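Local coordinates for protein xyloglucan-specific endo-beta-1,4-glucanase BoGH5A (Bacteroides ovatus, PDB 3ZMR) that hydrolyses internal beta-1,4-glucosidic linkages of the xyloglucan backbone with retention of the anomeric configuration, releasing xyloglucan oligosaccharides, at residues Y177-Y187 and R236-I244. Residues are numbered along the deposited sequence; the frame is centred on the assembly and turned at random.
Sequences YSHQFEDAATY and RLEAMWKQI. With EDO (1,2-ethanediol), chain H.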
ATOM      1  N   TYR A 177      -7.816 -14.201   5.700  1.00  8.66           N
ATOM      2  CA  TYR A 177      -7.313 -15.260   6.593  1.00  9.15           C
ATOM      3  C   TYR A 177      -8.082 -15.392   7.897  1.00 10.57           C
ATOM      4  O   TYR A 177      -8.041 -16.458   8.520  1.00 12.27           O
ATOM      5  CB  TYR A 177      -5.834 -15.013   6.927  1.00  9.64           C
ATOM      6  CG  TYR A 177      -4.884 -14.962   5.764  1.00 11.01           C
ATOM      7  CD1 TYR A 177      -4.628 -13.763   5.098  1.00 14.10           C
ATOM      8  CD2 TYR A 177      -4.262 -16.120   5.296  1.00 12.26           C
ATOM      9  CE1 TYR A 177      -3.720 -13.730   4.035  1.00 10.71           C
ATOM     10  CE2 TYR A 177      -3.379 -16.098   4.238  1.00 15.28           C
ATOM     11  CZ  TYR A 177      -3.120 -14.918   3.603  1.00 12.56           C
ATOM     12  OH  TYR A 177      -2.197 -14.967   2.575  1.00 16.12           O
ATOM     13  N   SER A 178      -8.730 -14.310   8.321  1.00 10.59           N
ATOM     14  CA  SER A 178      -9.308 -14.205   9.664  1.00 11.68           C
ATOM     15  C   SER A 178     -10.603 -15.009   9.862  1.00 12.34           C
ATOM     16  O   SER A 178     -11.109 -15.134  10.988  1.00 12.93           O
ATOM     17  CB  SER A 178      -9.520 -12.753  10.074  1.00 11.28           C
ATOM     18  OG  SER A 178      -8.251 -12.105  10.170  1.00 12.14           O
ATOM     19  N   HIS A 179     -11.091 -15.577   8.772  1.00 11.03           N
ATOM     20  CA  HIS A 179     -12.181 -16.552   8.796  1.00 11.17           C
ATOM     21  C   HIS A 179     -11.675 -17.989   8.871  1.00 11.12           C
ATOM     22  O   HIS A 179     -12.461 -18.947   8.871  1.00 13.00           O
ATOM     23  CB  HIS A 179     -13.083 -16.383   7.577  1.00 12.12           C
ATOM     24  CG  HIS A 179     -12.405 -16.610   6.267  1.00 11.36           C
ATOM     25  ND1 HIS A 179     -11.078 -16.296   6.049  1.00 10.56           N
ATOM     26  CD2 HIS A 179     -12.897 -17.036   5.076  1.00 11.79           C
ATOM     27  CE1 HIS A 179     -10.775 -16.575   4.794  1.00 10.96           C
ATOM     28  NE2 HIS A 179     -11.861 -17.014   4.177  1.00 11.20           N
ATOM     29  N   GLN A 180     -10.355 -18.140   8.958  1.00 11.40           N
ATOM     30  CA  GLN A 180      -9.684 -19.452   8.874  1.00 12.26           C
ATOM     31  C   GLN A 180      -8.649 -19.632   9.994  1.00 12.00           C
ATOM     32  O   GLN A 180      -7.616 -20.304   9.798  1.00 16.42           O
ATOM     33  CB  GLN A 180      -9.051 -19.669   7.494  1.00 14.44           C
ATOM     34  CG  GLN A 180     -10.063 -19.669   6.367  1.00 14.99           C
ATOM     35  CD  GLN A 180     -10.852 -20.965   6.277  1.00 15.35           C
ATOM     36  OE1 GLN A 180     -10.405 -22.026   6.713  1.00 20.20           O
ATOM     37  NE2 GLN A 180     -12.038 -20.888   5.698  1.00 18.21           N
ATOM     38  N   PHE A 181      -8.901 -19.006  11.146  1.00 11.99           N
ATOM     39  CA  PHE A 181      -8.030 -19.200  12.301  1.00 12.87           C
ATOM     40  C   PHE A 181      -8.284 -20.573  12.944  1.00 20.93           C
ATOM     41  O   PHE A 181      -9.414 -21.007  13.122  1.00 19.52           O
ATOM     42  CB  PHE A 181      -8.231 -18.103  13.345  1.00 14.13           C
ATOM     43  CG  PHE A 181      -7.745 -16.739  12.947  1.00 12.64           C
ATOM     44  CD1 PHE A 181      -6.549 -16.543  12.269  1.00 13.36           C
ATOM     45  CD2 PHE A 181      -8.456 -15.623  13.345  1.00 15.28           C
ATOM     46  CE1 PHE A 181      -6.146 -15.254  11.945  1.00 13.40           C
ATOM     47  CE2 PHE A 181      -8.038 -14.329  13.067  1.00 14.84           C
ATOM     48  CZ  PHE A 181      -6.856 -14.146  12.364  1.00 14.54           C
ATOM     49  N   GLU A 182      -7.196 -21.253  13.258  1.00 18.35           N
ATOM     50  CA  GLU A 182      -7.191 -22.443  14.132  1.00 19.65           C
ATOM     51  C   GLU A 182      -7.295 -22.024  15.609  1.00 19.88           C
ATOM     52  O   GLU A 182      -7.942 -22.709  16.427  1.00 26.52           O
ATOM     53  CB  GLU A 182      -5.882 -23.206  13.892  1.00 29.67           C
ATOM     54  CG  GLU A 182      -5.548 -24.308  14.883  1.00 31.93           C
ATOM     55  CD  GLU A 182      -4.174 -24.878  14.637  1.00 67.04           C
ATOM     56  OE1 GLU A 182      -3.710 -24.819  13.475  1.00 51.03           O
ATOM     57  OE2 GLU A 182      -3.557 -25.379  15.599  1.00201.05           O
ATOM     58  N   ASP A 183      -6.635 -20.908  15.936  1.00 23.73           N
ATOM     59  CA  ASP A 183      -6.717 -20.295  17.257  1.00 33.27           C
ATOM     60  C   ASP A 183      -6.928 -18.780  17.160  1.00 22.81           C
ATOM     61  O   ASP A 183      -6.045 -18.032  16.746  1.00 25.40           O
ATOM     62  CB  ASP A 183      -5.484 -20.611  18.101  1.00 31.60           C
ATOM     63  CG  ASP A 183      -5.683 -20.244  19.553  1.00 36.15           C
ATOM     64  OD1 ASP A 183      -6.355 -21.003  20.266  1.00 81.82           O
ATOM     65  OD2 ASP A 183      -5.186 -19.190  19.983  1.00 36.55           O
ATOM     66  N   ALA A 184      -8.118 -18.334  17.516  1.00 31.69           N
ATOM     67  CA  ALA A 184      -8.509 -16.925  17.336  1.00 30.95           C
ATOM     68  C   ALA A 184      -7.657 -15.964  18.160  1.00 25.20           C
ATOM     69  O   ALA A 184      -7.253 -14.907  17.687  1.00 29.23           O
ATOM     70  CB  ALA A 184      -9.978 -16.749  17.701  1.00 33.43           C
ATOM     71  N   ALA A 185      -7.378 -16.356  19.397  1.00 25.16           N
ATOM     72  CA  ALA A 185      -6.693 -15.480  20.360  1.00 23.45           C
ATOM     73  C   ALA A 185      -5.269 -15.130  19.902  1.00 23.07           C
ATOM     74  O   ALA A 185      -4.779 -14.026  20.147  1.00 27.38           O
ATOM     75  CB  ALA A 185      -6.661 -16.124  21.751  1.00 36.34           C
ATOM     76  N   THR A 186      -4.620 -16.085  19.240  1.00 20.12           N
ATOM     77  CA  THR A 186      -3.237 -15.913  18.785  1.00 19.49           C
ATOM     78  C   THR A 186      -3.152 -15.646  17.291  1.00 16.27           C
ATOM     79  O   THR A 186      -2.060 -15.490  16.748  1.00 15.67           O
ATOM     80  CB  THR A 186      -2.366 -17.148  19.101  1.00 21.14           C
ATOM     81  OG1 THR A 186      -2.886 -18.292  18.412  1.00 21.50           O
ATOM     82  CG2 THR A 186      -2.341 -17.416  20.612  1.00 28.48           C
ATOM     83  N   TYR A 187      -4.303 -15.636  16.620  1.00 14.33           N
ATOM     84  CA  TYR A 187      -4.389 -15.369  15.170  1.00 12.47           C
ATOM     85  C   TYR A 187      -3.678 -16.441  14.338  1.00 10.76           C
ATOM     86  O   TYR A 187      -3.160 -16.158  13.240  1.00 11.63           O
ATOM     87  CB  TYR A 187      -3.827 -13.997  14.817  1.00 12.26           C
ATOM     88  CG  TYR A 187      -4.336 -12.901  15.689  1.00 11.60           C
ATOM     89  CD1 TYR A 187      -5.695 -12.584  15.716  1.00 13.63           C
ATOM     90  CD2 TYR A 187      -3.478 -12.193  16.538  1.00 12.74           C
ATOM     91  CE1 TYR A 187      -6.167 -11.555  16.523  1.00 15.27           C
ATOM     92  CE2 TYR A 187      -3.951 -11.169  17.355  1.00 14.60           C
ATOM     93  CZ  TYR A 187      -5.303 -10.860  17.344  1.00 14.91           C
ATOM     94  OH  TYR A 187      -5.791  -9.840  18.151  1.00 19.41           O
ATOM     95  N   ARG A 236      -1.692  -7.779  15.877  1.00 13.27           N
ATOM     96  CA  ARG A 236      -2.391  -8.713  15.001  1.00 11.23           C
ATOM     97  C   ARG A 236      -1.806  -8.735  13.587  1.00 11.37           C
ATOM     98  O   ARG A 236      -1.621  -9.801  13.013  1.00 10.97           O
ATOM     99  CB  ARG A 236      -3.877  -8.378  14.965  1.00 11.21           C
ATOM    100  CG  ARG A 236      -4.678  -9.262  14.040  1.00 12.16           C
ATOM    101  CD  ARG A 236      -6.151  -9.026  14.208  1.00 13.19           C
ATOM    102  NE  ARG A 236      -6.944  -9.823  13.302  1.00 12.79           N
ATOM    103  CZ  ARG A 236      -8.276  -9.861  13.346  1.00 12.77           C
ATOM    104  NH1 ARG A 236      -8.927  -9.163  14.263  1.00 13.42           N
ATOM    105  NH2 ARG A 236      -8.958 -10.586  12.477  1.00 13.81           N
ATOM    106  N   LEU A 237      -1.564  -7.554  13.028  1.00 10.16           N
ATOM    107  CA  LEU A 237      -1.024  -7.448  11.669  1.00 10.35           C
ATOM    108  C   LEU A 237       0.336  -8.173  11.604  1.00  9.87           C
ATOM    109  O   LEU A 237       0.610  -8.949  10.657  1.00 10.37           O
ATOM    110  CB  LEU A 237      -0.930  -5.986  11.299  1.00  9.46           C
ATOM    111  CG  LEU A 237      -0.567  -5.750   9.822  1.00 10.41           C
ATOM    112  CD1 LEU A 237      -1.604  -6.273   8.845  1.00 10.91           C
ATOM    113  CD2 LEU A 237      -0.303  -4.263   9.606  1.00 11.58           C
ATOM    114  N   GLU A 238       1.170  -7.967  12.622  1.00  9.94           N
ATOM    115  CA  GLU A 238       2.447  -8.683  12.708  1.00  9.98           C
ATOM    116  C   GLU A 238       2.264 -10.195  12.785  1.00 10.23           C
ATOM    117  O   GLU A 238       2.936 -10.966  12.102  1.00 10.41           O
ATOM    118  CB  GLU A 238       3.266  -8.195  13.924  1.00 10.56           C
ATOM    119  CG  GLU A 238       4.559  -8.979  14.103  1.00 11.60           C
ATOM    120  CD  GLU A 238       5.421  -8.528  15.270  1.00 15.04           C
ATOM    121  OE1 GLU A 238       4.902  -7.928  16.215  1.00 22.03           O
ATOM    122  OE2 GLU A 238       6.641  -8.787  15.222  1.00 18.34           O
ATOM    123  N   ALA A 239       1.354 -10.638  13.662  1.00 10.48           N
ATOM    124  CA  ALA A 239       1.174 -12.076  13.885  1.00 10.17           C
ATOM    125  C   ALA A 239       0.731 -12.770  12.607  1.00  8.42           C
ATOM    126  O   ALA A 239       1.182 -13.873  12.291  1.00 11.35           O
ATOM    127  CB  ALA A 239       0.175 -12.336  14.994  1.00 12.81           C
ATOM    128  N   MET A 240      -0.124 -12.092  11.847  1.00 10.55           N
ATOM    129  CA  MET A 240      -0.639 -12.638  10.605  1.00 10.13           C
ATOM    130  C   MET A 240       0.436 -12.635   9.536  1.00  8.63           C
ATOM    131  O   MET A 240       0.724 -13.672   8.905  1.00  9.72           O
ATOM    132  CB  MET A 240      -1.896 -11.873  10.152  1.00 13.59           C
ATOM    133  CG  MET A 240      -3.081 -12.041  11.114  1.00 11.88           C
ATOM    134  SD  MET A 240      -4.517 -11.105  10.579  1.00 11.92           S
ATOM    135  CE  MET A 240      -5.067 -12.089   9.198  1.00 12.75           C
ATOM    136  N   TRP A 241       1.094 -11.482   9.355  1.00 10.64           N
ATOM    137  CA  TRP A 241       2.149 -11.410   8.330  1.00  9.05           C
ATOM    138  C   TRP A 241       3.365 -12.294   8.606  1.00  8.16           C
ATOM    139  O   TRP A 241       4.008 -12.775   7.671  1.00  8.95           O
ATOM    140  CB  TRP A 241       2.605  -9.971   8.032  1.00  8.32           C
ATOM    141  CG  TRP A 241       1.790  -9.382   6.916  1.00  8.12           C
ATOM    142  CD1 TRP A 241       0.857  -8.379   7.004  1.00  8.14           C
ATOM    143  CD2 TRP A 241       1.805  -9.798   5.548  1.00  8.38           C
ATOM    144  NE1 TRP A 241       0.266  -8.175   5.777  1.00  8.71           N
ATOM    145  CE2 TRP A 241       0.814  -9.036   4.865  1.00  8.43           C
ATOM    146  CE3 TRP A 241       2.497 -10.788   4.840  1.00 11.61           C
ATOM    147  CZ2 TRP A 241       0.545  -9.206   3.503  1.00 10.32           C
ATOM    148  CZ3 TRP A 241       2.248 -10.924   3.483  1.00  8.11           C
ATOM    149  CH2 TRP A 241       1.274 -10.160   2.841  1.00  8.61           C
ATOM    150  N   LYS A 242       3.665 -12.536   9.886  1.00  9.03           N
ATOM    151  CA  LYS A 242       4.765 -13.435  10.194  1.00  9.51           C
ATOM    152  C   LYS A 242       4.508 -14.831   9.592  1.00  8.05           C
ATOM    153  O   LYS A 242       5.381 -15.472   8.984  1.00  9.75           O
ATOM    154  CB  LYS A 242       5.034 -13.490  11.693  1.00  9.78           C
ATOM    155  CG  LYS A 242       6.231 -14.349  12.043  1.00 18.36           C
ATOM    156  CD  LYS A 242       6.526 -14.275  13.544  1.00 19.52           C
ATOM    157  CE  LYS A 242       7.708 -15.177  13.858  1.00 16.63           C
ATOM    158  NZ  LYS A 242       8.012 -15.266  15.306  1.00 21.30           N
ATOM    159  N   GLN A 243       3.274 -15.308   9.768  1.00  8.96           N
ATOM    160  CA  GLN A 243       2.892 -16.600   9.232  1.00  8.92           C
ATOM    161  C   GLN A 243       2.938 -16.665   7.718  1.00  8.77           C
ATOM    162  O   GLN A 243       3.434 -17.625   7.109  1.00 10.34           O
ATOM    163  CB  GLN A 243       1.489 -16.979   9.676  1.00 14.04           C
ATOM    164  CG  GLN A 243       1.411 -17.241  11.176  1.00 11.58           C
ATOM    165  CD  GLN A 243      -0.019 -17.375  11.617  1.00 10.44           C
ATOM    166  OE1 GLN A 243      -0.631 -18.446  11.492  1.00 13.79           O
ATOM    167  NE2 GLN A 243      -0.567 -16.288  12.109  1.00 10.89           N
ATOM    168  N   ILE A 244       2.351 -15.644   7.104  1.00  9.14           N
ATOM    169  CA  ILE A 244       2.287 -15.619   5.639  1.00  9.65           C
ATOM    170  C   ILE A 244       3.708 -15.496   5.038  1.00  7.43           C
ATOM    171  O   ILE A 244       4.093 -16.234   4.106  1.00  9.82           O
ATOM    172  CB  ILE A 244       1.420 -14.450   5.158  1.00  9.91           C
ATOM    173  CG1 ILE A 244      -0.021 -14.564   5.699  1.00 10.26           C
ATOM    174  CG2 ILE A 244       1.437 -14.362   3.630  1.00  9.36           C
ATOM    175  CD1 ILE A 244      -0.724 -13.224   5.739  1.00 11.93           C
TER
HETATM  176  C1  EDO H1514      -8.218  -7.667  18.045  1.00 36.13           C
HETATM  177  O1  EDO H1514      -9.468  -7.031  18.342  1.00 59.78           O
HETATM  178  C2  EDO H1514      -7.475  -6.842  17.011  1.00 23.63           C
HETATM  179  O2  EDO H1514      -8.269  -6.769  15.825  1.00 19.18           O
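Tyr-187 lays its ring against the aliphatic stem of Arg-236 where, in this family 5 (beta/alpha)8 barrel, the loop after barrel strand 170-173 packs on helix 227-248. CG of Arg-236 stands over the ring centre of Tyr-187, 3.6 Å from the centroid, a CH-pi contact. The arginine leaves the helix with CG anti to the backbone N (chi1 178°) and stays extended as far as NE, a reach that carries the guanidinium past the tyrosine to Ser-178. There Arg-236 NH2 donates to Ser-178 OG at 2.9 Å, the hydroxyl lying in the guanidinium plane; Glu-218 also bonds this hydroxyl, and Trp-221 makes a cation-pi contact with the arginine. NH1 binds a 1,2-ethanediol, probably from the crystallisation liquor. Were Arg-236 an alanine, the Tyr-187 ring would probably lose the cover over this face and Ser-178 OG this donor. Deeper in, Met-240 bends at chi3 (74°) and brings its CE methyl against both Ser-178 OG and Tyr-177 CB, 3.8 Å from the latter. One helical turn on, Ile-244 CD1 sits over a face of the Tyr-177 ring, 3.5 Å from CE1. Gln-243 pins the loop's end: NE2 bonds Ala-239 O in its own helix at 3.0 Å and, nearly straight, Tyr-187 O at 2.8 Å, meeting that oxygen from above the carbonyl plane.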